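Local coordinates for protein ribosomal RNA methyltransferase, putative (Plasmodium falciparum, PDB 2PLW) that binds S-adenosylmethionine and probably transfers its methyl group to a ribose 2'-hydroxyl of ribosomal RNA, at residues L18-N23 against I107-S112; I52-K57 against G70-D75; I151-L156 against S186-L191. All coordinates share one frame; numbering follows the deposited sequence.

Contact 1. Residues L18-N23 against I107-S112; sequences LFLKKN and IDIILS
Phe19 meets Ile109 and Leu111 where the loop after helix 7-17 passes over residues 108-111 of strand 107-112. A first torsion of 46°, which sets CG between the backbone N and the carbonyl carbon, turns the ring toward the strand. Its CD1 and CE1 do the touching: CD1 lies 4.1 Å from Ile109 CG2, and the next atom along, CE1, lies 3.8 Å from Leu111 CD2. Both methyl groups come in obliquely, and the Ile109 side chain runs at about a right angle to that of Phe19. The backbone of Phe19 is in the contact as well, for its carbonyl O sits only 3.1 Å from Ile109 CD1, a tight fit of a methyl against a polar atom. Asp14 OD1, in the preceding helix, accepts from the backbone N of both Phe19 and Leu20, which ties the start of this loop to the helix end.

Leu20 follows with a looser touch, CD2 standing 4.4 Å from Ile109 CD1. That isoleucine methyl is therefore approached by the carbonyl of one residue and the side chain of the next. Leu20 also packs on Ile40 and Arg43 of helix 35-43. At the far end, Asn23 comes near Asp108 without bonding to it; Asn23 OD1 is held by Lys48, while the Asp108 carboxylate takes the backbone N of Ile25 and the side chain of Asn145.

No hydrogen bond joins the two segments, and the contact is mostly apolar and buried. It is a helix-to-strand connection packed on a central parallel strand of the Rossmann-like class I methyltransferase fold, with Leu111 also touching the cofactor-binding Trp36.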
loop_
_atom_site.group_PDB
_atom_site.type_symbol
_atom_site.label_atom_id
_atom_site.label_comp_id
_atom_site.label_asym_id
_atom_site.label_seq_id
_atom_site.Cartn_x
_atom_site.Cartn_y
_atom_site.Cartn_z
ATOM N N LEU A 18 10.429 -4.339 9.720
ATOM C CA LEU A 18 9.694 -4.545 10.987
ATOM C C LEU A 18 8.631 -3.504 11.311
ATOM O O LEU A 18 8.805 -2.677 12.224
ATOM C CB LEU A 18 10.656 -4.662 12.192
ATOM C CG LEU A 18 11.255 -5.995 12.682
ATOM C CD1 LEU A 18 10.186 -7.044 13.096
ATOM C CD2 LEU A 18 12.244 -6.551 11.678
ATOM N N PHE A 19 7.530 -3.561 10.569
ATOM C CA PHE A 19 6.479 -2.560 10.669
ATOM C C PHE A 19 5.173 -3.172 11.150
ATOM O O PHE A 19 4.313 -2.454 11.645
ATOM C CB PHE A 19 6.294 -1.818 9.327
ATOM C CG PHE A 19 6.243 -2.727 8.127
ATOM C CD1 PHE A 19 5.037 -3.331 7.756
ATOM C CD2 PHE A 19 7.393 -2.982 7.365
ATOM C CE1 PHE A 19 4.970 -4.168 6.643
ATOM C CE2 PHE A 19 7.337 -3.836 6.256
ATOM C CZ PHE A 19 6.115 -4.417 5.892
ATOM N N LEU A 20 5.019 -4.495 11.019
ATOM C CA LEU A 20 3.785 -5.147 11.449
ATOM C C LEU A 20 3.795 -5.374 12.950
ATOM O O LEU A 20 4.481 -6.265 13.456
ATOM C CB LEU A 20 3.538 -6.459 10.711
ATOM C CG LEU A 20 3.317 -6.341 9.195
ATOM C CD1 LEU A 20 3.365 -7.732 8.528
ATOM C CD2 LEU A 20 1.978 -5.641 8.868
ATOM N N LYS A 21 3.015 -4.555 13.645
ATOM C CA LYS A 21 3.087 -4.441 15.099
ATOM C C LYS A 21 1.679 -4.450 15.674
ATOM O O LYS A 21 0.701 -4.245 14.944
ATOM C CB LYS A 21 3.797 -3.137 15.472
ATOM C CG LYS A 21 5.313 -3.156 15.247
ATOM C CD LYS A 21 5.999 -1.803 15.472
ATOM C CE LYS A 21 5.746 -0.833 14.301
ATOM N NZ LYS A 21 6.717 0.310 14.108
ATOM N N LYS A 22 1.584 -4.664 16.984
ATOM C CA LYS A 22 0.300 -4.696 17.673
ATOM C C LYS A 22 -0.407 -3.337 17.658
ATOM O O LYS A 22 0.240 -2.301 17.581
ATOM C CB LYS A 22 0.486 -5.186 19.120
ATOM C CG LYS A 22 1.267 -4.241 20.009
ATOM C CD LYS A 22 1.277 -4.746 21.457
ATOM C CE LYS A 22 1.912 -3.736 22.408
ATOM N NZ LYS A 22 3.379 -3.463 22.178
ATOM N N ASN A 23 -1.733 -3.367 17.742
ATOM C CA ASN A 23 -2.562 -2.163 17.882
ATOM C C ASN A 23 -2.368 -1.178 16.728
ATOM O O ASN A 23 -2.299 0.040 16.934
ATOM C CB ASN A 23 -2.333 -1.466 19.245
ATOM C CG ASN A 23 -3.458 -0.494 19.600
ATOM O OD1 ASN A 23 -4.545 -0.560 19.032
ATOM N ND2 ASN A 23 -3.189 0.417 20.532
ATOM N N ILE A 107 -4.953 5.577 9.461
ATOM C CA ILE A 107 -4.455 4.254 9.185
ATOM C C ILE A 107 -2.955 4.251 9.485
ATOM O O ILE A 107 -2.246 5.086 8.988
ATOM C CB ILE A 107 -4.691 3.908 7.677
ATOM C CG1 ILE A 107 -6.192 3.980 7.351
ATOM C CG2 ILE A 107 -4.154 2.517 7.336
ATOM C CD1 ILE A 107 -6.511 3.594 5.955
ATOM N N ASP A 108 -2.483 3.313 10.291
ATOM C CA ASP A 108 -1.080 3.308 10.695
ATOM C C ASP A 108 -0.069 2.785 9.684
ATOM O O ASP A 108 1.092 3.226 9.673
ATOM C CB ASP A 108 -0.941 2.525 11.995
ATOM C CG ASP A 108 -1.798 3.093 13.084
ATOM O OD1 ASP A 108 -1.470 4.188 13.557
ATOM O OD2 ASP A 108 -2.839 2.485 13.421
ATOM N N ILE A 109 -0.495 1.816 8.881
ATOM C CA ILE A 109 0.366 1.180 7.912
ATOM C C ILE A 109 -0.408 1.046 6.624
ATOM O O ILE A 109 -1.497 0.442 6.600
ATOM C CB ILE A 109 0.837 -0.226 8.384
ATOM C CG1 ILE A 109 1.505 -0.138 9.755
ATOM C CG2 ILE A 109 1.753 -0.840 7.347
ATOM C CD1 ILE A 109 1.645 -1.517 10.473
ATOM N N ILE A 110 0.118 1.666 5.578
ATOM C CA ILE A 110 -0.515 1.552 4.273
ATOM C C ILE A 110 0.484 0.889 3.337
ATOM O O ILE A 110 1.573 1.400 3.123
ATOM C CB ILE A 110 -0.985 2.917 3.744
ATOM C CG1 ILE A 110 -2.105 3.473 4.633
ATOM C CG2 ILE A 110 -1.505 2.782 2.295
ATOM C CD1 ILE A 110 -2.505 4.933 4.239
ATOM N N LEU A 111 0.079 -0.255 2.811
ATOM C CA LEU A 111 0.901 -1.061 1.910
ATOM C C LEU A 111 0.241 -1.092 0.536
ATOM O O LEU A 111 -0.983 -1.180 0.425
ATOM C CB LEU A 111 1.015 -2.503 2.422
ATOM C CG LEU A 111 1.420 -2.692 3.895
ATOM C CD1 LEU A 111 1.302 -4.148 4.366
ATOM C CD2 LEU A 111 2.840 -2.177 4.151
ATOM N N SER A 112 1.054 -1.039 -0.504
ATOM C CA SER A 112 0.542 -1.247 -1.841
ATOM C C SER A 112 1.428 -2.189 -2.636
ATOM O O SER A 112 2.610 -1.915 -2.862
ATOM C CB SER A 112 0.379 0.076 -2.591
ATOM O OG SER A 112 0.102 -0.188 -3.941
#

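Contact 2. Residues I52-K57 against G70-D75; sequences IGIDKK and GEIGKD. With SAM (S-adenosylmethionine), chain C.
Lys56 and Glu71 lie side by side and point the same way, reaching out past the adenine of S-adenosylmethionine. The lysine stem bends at its third torsion, and its NZ ends 3.5 Å from Glu71 OE2, a weak hydrogen bond within a salt bridge. Glu71 runs fully extended, CG anti to the backbone N (chi1 175°), and this CG passes 3.5 Å from N6 of the cofactor. The pair thus borders the base with aliphatic stems and joins its charges beyond them.

Deeper in, Ile54 and Ile72 cross at about a right angle and meet through their end methyls, CD1 to CD1. The other branch of Ile54, CG2, rests on the carbonyl O of Gly70. Val94 of helix 93-102 packs on both isoleucines.

Asp55 turns the opposite way, from the end of strand 49-55 into the ribose. Its OD1 accepts from O2' at 2.6 Å and its OD2 from O3' at 2.7 Å, so each carboxylate oxygen grips one hydroxyl. This is the acidic residue at the end of the second strand that reads the ribose diol in class I methyltransferases. The backbone N of Lys57 closes an Asx turn on OD1, meeting it from the anti side, and Tyr32 N binds OD2; both help fix the carboxylate's rotation. Lys57 NZ adds a weak bond to O3'.

The backbones come together where Gly70 N donates to Asp55 O at 2.9 Å. Two residues on, Ile72 holds the Watson-Crick edge of the adenine: its N donates to N1 at 2.9 Å, and its O accepts from N6 at 3.0 Å. The chain turns back after Ile72, with Glu71 O accepting from the backbone N of Lys74 and Asp75, and Asp75 OD2 takes the Glu71 N-H on its anti lone pair.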
loop_
_atom_site.group_PDB
_atom_site.type_symbol
_atom_site.label_atom_id
_atom_site.label_comp_id
_atom_site.label_asym_id
_atom_site.label_seq_id
_atom_site.Cartn_x
_atom_site.Cartn_y
_atom_site.Cartn_z
ATOM N N ILE A 52 -7.416 -4.149 6.598
ATOM C CA ILE A 52 -8.311 -3.760 5.495
ATOM C C ILE A 52 -7.597 -4.023 4.168
ATOM O O ILE A 52 -6.435 -3.680 4.003
ATOM C CB ILE A 52 -8.737 -2.259 5.578
ATOM C CG1 ILE A 52 -9.288 -1.918 6.972
ATOM C CG2 ILE A 52 -9.764 -1.936 4.481
ATOM C CD1 ILE A 52 -9.200 -0.459 7.314
ATOM N N GLY A 53 -8.319 -4.616 3.224
ATOM C CA GLY A 53 -7.788 -4.876 1.886
ATOM C C GLY A 53 -8.598 -4.109 0.876
ATOM O O GLY A 53 -9.838 -4.089 0.965
ATOM N N ILE A 54 -7.918 -3.538 -0.116
ATOM C CA ILE A 54 -8.627 -2.859 -1.203
ATOM C C ILE A 54 -8.125 -3.432 -2.511
ATOM O O ILE A 54 -6.925 -3.529 -2.702
ATOM C CB ILE A 54 -8.394 -1.334 -1.198
ATOM C CG1 ILE A 54 -9.151 -0.690 -0.029
ATOM C CG2 ILE A 54 -8.997 -0.710 -2.516
ATOM C CD1 ILE A 54 -8.872 0.800 0.127
ATOM N N ASP A 55 -9.026 -3.801 -3.416
ATOM C CA ASP A 55 -8.600 -4.123 -4.793
ATOM C C ASP A 55 -9.744 -3.837 -5.734
ATOM O O ASP A 55 -10.894 -3.892 -5.327
ATOM C CB ASP A 55 -8.221 -5.606 -4.907
ATOM C CG ASP A 55 -7.357 -5.910 -6.093
ATOM O OD1 ASP A 55 -7.822 -5.816 -7.250
ATOM O OD2 ASP A 55 -6.195 -6.283 -5.878
ATOM N N LYS A 56 -9.426 -3.543 -6.994
ATOM C CA LYS A 56 -10.496 -3.386 -7.997
ATOM C C LYS A 56 -11.166 -4.740 -8.293
ATOM O O LYS A 56 -12.320 -4.773 -8.683
ATOM C CB LYS A 56 -9.988 -2.689 -9.267
ATOM C CG LYS A 56 -8.887 -3.418 -9.988
ATOM C CD LYS A 56 -8.067 -2.505 -10.937
ATOM C CE LYS A 56 -8.899 -2.015 -12.111
ATOM N NZ LYS A 56 -8.019 -1.371 -13.133
ATOM N N LYS A 57 -10.437 -5.832 -8.076
ATOM C CA LYS A 57 -10.967 -7.199 -8.210
ATOM C C LYS A 57 -11.517 -7.727 -6.877
ATOM O O LYS A 57 -10.911 -7.536 -5.816
ATOM C CB LYS A 57 -9.881 -8.154 -8.692
ATOM C CG LYS A 57 -9.404 -7.945 -10.124
ATOM C CD LYS A 57 -8.470 -9.106 -10.542
ATOM C CE LYS A 57 -6.994 -8.689 -10.361
ATOM N NZ LYS A 57 -5.994 -9.800 -10.147
ATOM N N GLY A 70 -12.574 -1.538 -4.896
ATOM C CA GLY A 70 -12.402 -0.189 -5.434
ATOM C C GLY A 70 -11.076 0.037 -6.108
ATOM O O GLY A 70 -10.084 -0.597 -5.778
ATOM N N GLU A 71 -11.063 0.928 -7.090
ATOM C CA GLU A 71 -9.829 1.259 -7.754
ATOM C C GLU A 71 -9.304 2.582 -7.181
ATOM O O GLU A 71 -9.928 3.631 -7.350
ATOM C CB GLU A 71 -10.060 1.363 -9.269
ATOM C CG GLU A 71 -8.828 1.829 -10.036
ATOM C CD GLU A 71 -9.047 1.827 -11.544
ATOM O OE1 GLU A 71 -10.199 1.645 -11.988
ATOM O OE2 GLU A 71 -8.065 2.017 -12.274
ATOM N N ILE A 72 -8.175 2.534 -6.474
ATOM C CA ILE A 72 -7.618 3.771 -5.943
ATOM C C ILE A 72 -7.241 4.692 -7.110
ATOM O O ILE A 72 -6.699 4.237 -8.113
ATOM C CB ILE A 72 -6.424 3.497 -4.987
ATOM C CG1 ILE A 72 -6.918 2.672 -3.801
ATOM C CG2 ILE A 72 -5.769 4.806 -4.570
ATOM C CD1 ILE A 72 -7.941 3.371 -2.879
ATOM N N GLY A 73 -7.585 5.965 -7.000
ATOM C CA GLY A 73 -7.414 6.883 -8.123
ATOM C C GLY A 73 -8.701 7.066 -8.909
ATOM O O GLY A 73 -8.764 7.910 -9.798
ATOM N N LYS A 74 -9.724 6.275 -8.586
ATOM C CA LYS A 74 -11.030 6.354 -9.257
ATOM C C LYS A 74 -12.224 6.309 -8.291
ATOM O O LYS A 74 -13.066 7.218 -8.261
ATOM C CB LYS A 74 -11.147 5.231 -10.297
ATOM C CG LYS A 74 -12.499 5.125 -10.992
ATOM C CD LYS A 74 -12.671 3.792 -11.682
ATOM C CE LYS A 74 -14.006 3.700 -12.413
ATOM N NZ LYS A 74 -15.185 4.004 -11.530
ATOM N N ASP A 75 -12.295 5.230 -7.510
ATOM C CA ASP A 75 -13.383 4.990 -6.552
ATOM C C ASP A 75 -13.195 5.634 -5.177
ATOM O O ASP A 75 -14.048 5.515 -4.312
ATOM C CB ASP A 75 -13.597 3.485 -6.399
ATOM C CG ASP A 75 -13.941 2.822 -7.715
ATOM O OD1 ASP A 75 -14.854 3.345 -8.412
ATOM O OD2 ASP A 75 -13.315 1.793 -8.050
HETATM N N SAM C . -0.352 -8.518 -2.785
HETATM C CA SAM C . -1.390 -9.405 -3.410
HETATM C C SAM C . -1.451 -10.771 -2.726
HETATM O O SAM C . -0.516 -11.117 -2.003
HETATM O OXT SAM C . -2.416 -11.537 -2.844
HETATM C CB SAM C . -1.094 -9.556 -4.908
HETATM C CG SAM C . -1.391 -8.223 -5.594
HETATM S SD SAM C . -1.507 -8.295 -7.392
HETATM C CE SAM C . 0.234 -8.572 -7.756
HETATM C "C5'" SAM C . -1.713 -6.551 -7.840
HETATM C "C4'" SAM C . -3.160 -6.102 -7.633
HETATM O "O4'" SAM C . -3.205 -4.679 -7.766
HETATM C "C3'" SAM C . -4.188 -6.671 -8.643
HETATM O "O3'" SAM C . -5.090 -7.552 -8.009
HETATM C "C2'" SAM C . -4.907 -5.428 -9.188
HETATM O "O2'" SAM C . -6.315 -5.538 -9.368
HETATM C "C1'" SAM C . -4.551 -4.382 -8.147
HETATM N N9 SAM C . -4.640 -2.987 -8.581
HETATM C C8 SAM C . -4.032 -2.374 -9.658
HETATM N N7 SAM C . -4.362 -1.066 -9.651
HETATM C C5 SAM C . -5.167 -0.844 -8.579
HETATM C C6 SAM C . -5.794 0.295 -8.072
HETATM N N6 SAM C . -5.666 1.473 -8.666
HETATM N N1 SAM C . -6.558 0.211 -6.935
HETATM C C2 SAM C . -6.721 -0.990 -6.269
HETATM N N3 SAM C . -6.091 -2.119 -6.758
HETATM C C4 SAM C . -5.346 -2.043 -7.898
#

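Contact 3. Residues I151-L156 against S186-L191; sequences IVKMYL and SREIYL
Val152 and Leu191 form a hydrogen-bonded antiparallel pair, as do Met154 and Ile189, and each pair carries two backbone N-H...O bonds. Lys153 with Tyr190 and Tyr155 with Glu188 are non-hydrogen-bonded pairs; beyond them Leu156 N donates to Arg187 O at 2.8 Å.

Apolar packing fills the face that carries Val152, Met154, Ile189 and Leu191. Met154 and Ile189 lie alongside each other, with Met154 CG 3.8 Å from Ile189 CD1, while the Met154 sulfur SD leans across to Leu191 CD1 at 4.1 Å. Helices 122-143 and 160-168 cover this face. Near the strand end, Leu156 CD2 sits over one face of the Arg187 guanidinium.

Ring contacts take over on the side of Lys153 and Tyr190. The lysine stem passes over one face of the tyrosine ring, Lys153 CG 4.2 Å from the centroid of the Tyr190 ring in a CH-pi contact; a first torsion of -170°, with CG anti to the backbone N, lays it there. Farther along, the Tyr155 ring and the Glu188 carboxylate run side by side, their planes 26° apart, and Ser186 OG lies over one face of the Tyr155 ring, offset toward the rim.

Charge and water finish the contact. Glu188 OE2 takes a hydrogen bond from a water that also bonds Tyr155 OH at 3.0 Å. Lys153 NZ stands 4.0 Å from Glu188 OE2, a long salt bridge; its main partner is Asp113 OD1, by a salt bridge, and that oxygen also bonds Tyr190 OH. Asp113 in turn binds the cofactor through OD2. Lys153 is the predicted proton acceptor, so this antiparallel pairing of a class I methyltransferase sheet, with strand 188-196 beside strand 148-155, builds one wall of the probable RlmE-type active site.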
loop_
_atom_site.group_PDB
_atom_site.type_symbol
_atom_site.label_atom_id
_atom_site.label_comp_id
_atom_site.label_asym_id
_atom_site.label_seq_id
_atom_site.Cartn_x
_atom_site.Cartn_y
_atom_site.Cartn_z
ATOM N N ILE A 151 4.356 1.750 2.314
ATOM C CA ILE A 151 5.210 0.991 1.385
ATOM C C ILE A 151 4.486 0.821 0.065
ATOM O O ILE A 151 3.346 0.378 0.016
ATOM C CB ILE A 151 5.627 -0.376 1.978
ATOM C CG1 ILE A 151 6.307 -0.131 3.320
ATOM C CG2 ILE A 151 6.572 -1.059 0.992
ATOM C CD1 ILE A 151 6.772 -1.397 4.014
ATOM N N VAL A 152 5.126 1.228 -1.027
ATOM C CA VAL A 152 4.435 1.187 -2.314
ATOM C C VAL A 152 5.353 0.622 -3.390
ATOM O O VAL A 152 6.522 1.016 -3.500
ATOM C CB VAL A 152 3.882 2.585 -2.706
ATOM C CG1 VAL A 152 4.991 3.648 -2.750
ATOM C CG2 VAL A 152 3.088 2.531 -4.024
ATOM N N LYS A 153 4.808 -0.305 -4.167
ATOM C CA LYS A 153 5.559 -0.880 -5.290
ATOM C C LYS A 153 5.508 0.010 -6.536
ATOM O O LYS A 153 4.512 0.680 -6.796
ATOM C CB LYS A 153 5.031 -2.285 -5.609
ATOM C CG LYS A 153 5.897 -3.073 -6.593
ATOM C CD LYS A 153 5.367 -4.496 -6.782
ATOM C CE LYS A 153 4.003 -4.617 -7.401
ATOM N NZ LYS A 153 3.561 -6.049 -7.411
ATOM N N MET A 154 6.589 0.002 -7.315
ATOM C CA MET A 154 6.527 0.612 -8.647
ATOM C C MET A 154 7.563 -0.031 -9.548
ATOM O O MET A 154 8.508 -0.681 -9.042
ATOM C CB MET A 154 6.766 2.118 -8.585
ATOM C CG MET A 154 8.213 2.520 -8.281
ATOM S SD MET A 154 8.497 4.303 -8.449
ATOM C CE MET A 154 7.906 4.607 -10.121
ATOM N N TYR A 155 7.386 0.146 -10.861
ATOM C CA TYR A 155 8.453 -0.215 -11.815
ATOM C C TYR A 155 9.572 0.790 -11.704
ATOM O O TYR A 155 9.351 1.989 -11.887
ATOM C CB TYR A 155 7.949 -0.285 -13.267
ATOM C CG TYR A 155 7.077 -1.486 -13.520
ATOM C CD1 TYR A 155 7.575 -2.782 -13.363
ATOM C CD2 TYR A 155 5.739 -1.329 -13.888
ATOM C CE1 TYR A 155 6.756 -3.892 -13.574
ATOM C CE2 TYR A 155 4.918 -2.432 -14.097
ATOM C CZ TYR A 155 5.438 -3.705 -13.940
ATOM O OH TYR A 155 4.634 -4.800 -14.151
ATOM N N LEU A 156 10.776 0.305 -11.399
ATOM C CA LEU A 156 11.942 1.163 -11.295
ATOM C C LEU A 156 12.235 1.817 -12.636
ATOM O O LEU A 156 12.129 1.181 -13.699
ATOM C CB LEU A 156 13.171 0.373 -10.837
ATOM C CG LEU A 156 14.527 1.102 -10.752
ATOM C CD1 LEU A 156 14.615 2.059 -9.583
ATOM C CD2 LEU A 156 15.677 0.106 -10.635
ATOM N N SER A 186 11.414 -4.800 -17.090
ATOM C CA SER A 186 10.665 -3.995 -16.133
ATOM C C SER A 186 10.888 -4.543 -14.710
ATOM O O SER A 186 10.148 -5.415 -14.241
ATOM C CB SER A 186 9.178 -3.994 -16.513
ATOM O OG SER A 186 8.688 -2.679 -16.750
ATOM N N ARG A 187 11.938 -4.045 -14.055
ATOM C CA ARG A 187 12.259 -4.357 -12.645
ATOM C C ARG A 187 11.364 -3.568 -11.676
ATOM O O ARG A 187 10.991 -2.430 -11.958
ATOM C CB ARG A 187 13.717 -4.008 -12.346
ATOM C CG ARG A 187 14.760 -5.004 -12.838
ATOM C CD ARG A 187 15.924 -4.254 -13.428
ATOM N NE ARG A 187 16.934 -3.850 -12.453
ATOM C CZ ARG A 187 17.674 -2.745 -12.553
ATOM N NH1 ARG A 187 18.586 -2.470 -11.629
ATOM N NH2 ARG A 187 17.499 -1.901 -13.572
ATOM N N GLU A 188 11.042 -4.172 -10.532
ATOM C CA GLU A 188 10.184 -3.545 -9.520
ATOM C C GLU A 188 10.908 -3.308 -8.209
ATOM O O GLU A 188 11.786 -4.077 -7.819
ATOM C CB GLU A 188 8.960 -4.403 -9.253
ATOM C CG GLU A 188 7.866 -4.247 -10.293
ATOM C CD GLU A 188 6.761 -5.258 -10.108
ATOM O OE1 GLU A 188 7.012 -6.302 -9.464
ATOM O OE2 GLU A 188 5.635 -5.001 -10.609
ATOM N N ILE A 189 10.541 -2.223 -7.530
ATOM C CA ILE A 189 11.122 -1.895 -6.235
ATOM C C ILE A 189 9.964 -1.508 -5.345
ATOM O O ILE A 189 8.855 -1.301 -5.846
ATOM C CB ILE A 189 12.137 -0.711 -6.292
ATOM C CG1 ILE A 189 11.527 0.542 -6.961
ATOM C CG2 ILE A 189 13.449 -1.110 -7.009
ATOM C CD1 ILE A 189 11.050 1.589 -5.964
ATOM N N TYR A 190 10.227 -1.441 -4.047
ATOM C CA TYR A 190 9.293 -0.820 -3.116
ATOM C C TYR A 190 9.927 0.435 -2.547
ATOM O O TYR A 190 11.115 0.438 -2.236
ATOM C CB TYR A 190 8.908 -1.781 -1.988
ATOM C CG TYR A 190 8.119 -2.982 -2.443
ATOM C CD1 TYR A 190 6.717 -2.935 -2.534
ATOM C CD2 TYR A 190 8.768 -4.176 -2.783
ATOM C CE1 TYR A 190 5.981 -4.038 -2.931
ATOM C CE2 TYR A 190 8.034 -5.296 -3.194
ATOM C CZ TYR A 190 6.649 -5.214 -3.275
ATOM O OH TYR A 190 5.956 -6.337 -3.688
ATOM N N LEU A 191 9.128 1.501 -2.412
ATOM C CA LEU A 191 9.538 2.678 -1.661
ATOM C C LEU A 191 8.985 2.485 -0.245
ATOM O O LEU A 191 7.785 2.348 -0.070
ATOM C CB LEU A 191 9.007 3.959 -2.292
ATOM C CG LEU A 191 9.491 4.222 -3.730
ATOM C CD1 LEU A 191 8.537 5.193 -4.482
ATOM C CD2 LEU A 191 10.920 4.742 -3.738
HETATM O O HOH W 1 3.839 -6.286 -11.712
#

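Overall arrangement
All three contacts reach the same seven-stranded sheet. Contacts 1 and 3 touch directly, because strands 107-112 and 148-155 are neighbours: Ser112 N lies 2.7 Å from Ile151 O, Ile110 O lies 2.9 Å from Ile151 N, and Phe19 CE2 packs 3.4 Å from Ile151 CD1. Contact 2 sits on the other side of strand 24-29, its centre about 18 Å from that of contact 1 and about 19 Å from that of contact 3. S-adenosylmethionine links contacts 2 and 3, whose nearest atoms are about 9 Å apart: contact 2 holds adenine and ribose, while the Lys153 side chain of contact 3 comes within about 4 Å of the cofactor. Contact 1 stays farther back, the Leu111 side chain about 8 Å from it.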